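Local coordinates for protein staphylococcal enterotoxin-like toxin (Staphylococcus aureus, PDB 4DXF) that probably binds sialylated host glycans, as a carbohydrate-binding staphylococcal superantigen-like protein that combines an OB fold with a beta-grasp domain, at residues N85-L89 against E90-V94. Sequence-based numbering, arbitrary orientation.
Sequences NNYNL and EKYSV
N85 lies over the ring of Y92 and shows how a single asparagine can shape a loop with its amide while packing through its carbon. Its CB sits 3.5 Å from the centroid of the Y92 ring, 13° off the normal, a CH-pi contact over one face. With chi1 at 66°, CG turns in over CG of Y92, and the amide stacks on the ring with their planes 23° apart. At the tip the two branches divide the polar work. OD1 takes two backbone donors, N of Y87 at 2.9 Å, tilted from the carbonyl plane, and N of L89 at 3.1 Å, in that plane on a lone pair. ND2 donates one of its hydrogens to O of L89 at 2.8 Å, almost within the amide plane, while also passing CB of Y92. Three bonds thus fix the amide's rotation. Beside it, CD2 of Y87 meets CE2 of Y92 at 3.8 Å, the rings oblique, and CD1 of L89 touches CD2 of Y92; F46 of strand 46-49, two strands over in the sheet, packs against Y87, L89 and Y92. The bond from N of Y87 makes an Asx turn, here within the loop that leads from strand 76-80 into strand 92-99 of the OB-fold domain.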
loop_
_atom_site.group_PDB
_atom_site.type_symbol
_atom_site.label_atom_id
_atom_site.label_comp_id
_atom_site.label_asym_id
_atom_site.label_seq_id
_atom_site.Cartn_x
_atom_site.Cartn_y
_atom_site.Cartn_z
ATOM N N ASN A 85 -16.307 -0.628 -6.768
ATOM C CA ASN A 85 -16.275 0.810 -6.946
ATOM C C ASN A 85 -17.639 1.331 -7.420
ATOM O O ASN A 85 -18.506 0.526 -7.797
ATOM C CB ASN A 85 -15.165 1.183 -7.950
ATOM C CG ASN A 85 -15.438 0.670 -9.342
ATOM O OD1 ASN A 85 -15.958 1.416 -10.166
ATOM N ND2 ASN A 85 -15.086 -0.582 -9.625
ATOM N N ASN A 86 -17.805 2.652 -7.382
ATOM C CA ASN A 86 -19.057 3.322 -7.776
ATOM C C ASN A 86 -18.985 3.891 -9.185
ATOM O O ASN A 86 -19.798 4.764 -9.561
ATOM C CB ASN A 86 -19.338 4.482 -6.828
ATOM C CG ASN A 86 -19.559 4.033 -5.398
ATOM O OD1 ASN A 86 -18.947 4.556 -4.464
ATOM N ND2 ASN A 86 -20.408 3.045 -5.222
ATOM N N TYR A 87 -17.987 3.442 -9.955
ATOM C CA TYR A 87 -17.791 3.986 -11.290
ATOM C C TYR A 87 -18.179 2.973 -12.333
ATOM O O TYR A 87 -17.946 3.192 -13.527
ATOM C CB TYR A 87 -16.332 4.444 -11.512
ATOM C CG TYR A 87 -15.841 5.491 -10.561
ATOM C CD1 TYR A 87 -16.125 6.836 -10.766
ATOM C CD2 TYR A 87 -15.077 5.144 -9.430
ATOM C CE1 TYR A 87 -15.680 7.825 -9.881
ATOM C CE2 TYR A 87 -14.611 6.141 -8.552
ATOM C CZ TYR A 87 -14.942 7.475 -8.784
ATOM O OH TYR A 87 -14.483 8.463 -7.909
ATOM N N ASN A 88 -18.762 1.869 -11.879
ATOM C CA ASN A 88 -19.066 0.715 -12.717
ATOM C C ASN A 88 -17.842 0.214 -13.538
ATOM O O ASN A 88 -17.953 -0.125 -14.710
ATOM C CB ASN A 88 -20.328 0.949 -13.586
ATOM C CG ASN A 88 -20.974 -0.366 -14.076
ATOM O OD1 ASN A 88 -21.137 -1.329 -13.312
ATOM N ND2 ASN A 88 -21.347 -0.400 -15.363
ATOM N N LEU A 89 -16.677 0.124 -12.896
ATOM C CA LEU A 89 -15.462 -0.345 -13.609
ATOM C C LEU A 89 -15.073 -1.741 -13.192
ATOM O O LEU A 89 -15.105 -2.058 -12.010
ATOM C CB LEU A 89 -14.331 0.611 -13.330
ATOM C CG LEU A 89 -14.526 2.006 -13.886
ATOM C CD1 LEU A 89 -13.377 2.878 -13.413
ATOM C CD2 LEU A 89 -14.638 1.975 -15.465
ATOM N N GLU A 90 -14.734 -2.596 -14.151
ATOM C CA GLU A 90 -14.486 -3.990 -13.853
ATOM C C GLU A 90 -13.158 -4.207 -13.051
ATOM O O GLU A 90 -13.048 -5.090 -12.167
ATOM C CB GLU A 90 -14.456 -4.734 -15.179
ATOM C CG GLU A 90 -14.296 -6.248 -15.136
ATOM C CD GLU A 90 -14.146 -6.875 -16.545
ATOM O OE1 GLU A 90 -14.190 -6.116 -17.577
ATOM O OE2 GLU A 90 -13.970 -8.126 -16.607
ATOM N N LYS A 91 -12.159 -3.426 -13.437
ATOM C CA LYS A 91 -10.771 -3.521 -12.918
ATOM C C LYS A 91 -10.335 -2.157 -12.498
ATOM O O LYS A 91 -9.986 -1.277 -13.289
ATOM C CB LYS A 91 -9.838 -4.101 -14.001
ATOM C CG LYS A 91 -10.287 -5.392 -14.516
ATOM C CD LYS A 91 -9.973 -6.561 -13.559
ATOM C CE LYS A 91 -10.295 -7.884 -14.183
ATOM N NZ LYS A 91 -9.992 -8.983 -13.239
ATOM N N TYR A 92 -10.376 -1.957 -11.193
ATOM C CA TYR A 92 -10.218 -0.704 -10.618
ATOM C C TYR A 92 -9.379 -0.917 -9.374
ATOM O O TYR A 92 -9.598 -1.906 -8.634
ATOM C CB TYR A 92 -11.642 -0.208 -10.229
ATOM C CG TYR A 92 -11.679 0.935 -9.322
ATOM C CD1 TYR A 92 -11.677 0.735 -7.920
ATOM C CD2 TYR A 92 -11.807 2.239 -9.795
ATOM C CE1 TYR A 92 -11.727 1.812 -7.019
ATOM C CE2 TYR A 92 -11.808 3.319 -8.895
ATOM C CZ TYR A 92 -11.804 3.071 -7.506
ATOM O OH TYR A 92 -11.883 4.134 -6.646
ATOM N N SER A 93 -8.478 0.022 -9.170
ATOM C CA SER A 93 -7.549 0.166 -8.059
ATOM C C SER A 93 -7.175 1.626 -7.783
ATOM O O SER A 93 -7.300 2.540 -8.653
ATOM C CB SER A 93 -6.334 -0.784 -8.266
ATOM O OG SER A 93 -5.449 -0.706 -7.209
ATOM N N VAL A 94 -6.731 1.925 -6.567
ATOM C CA VAL A 94 -6.528 3.294 -6.166
ATOM C C VAL A 94 -5.088 3.638 -5.847
ATOM O O VAL A 94 -4.513 3.017 -4.947
ATOM C CB VAL A 94 -7.412 3.615 -4.910
ATOM C CG1 VAL A 94 -7.183 5.040 -4.526
ATOM C CG2 VAL A 94 -8.858 3.325 -5.266
#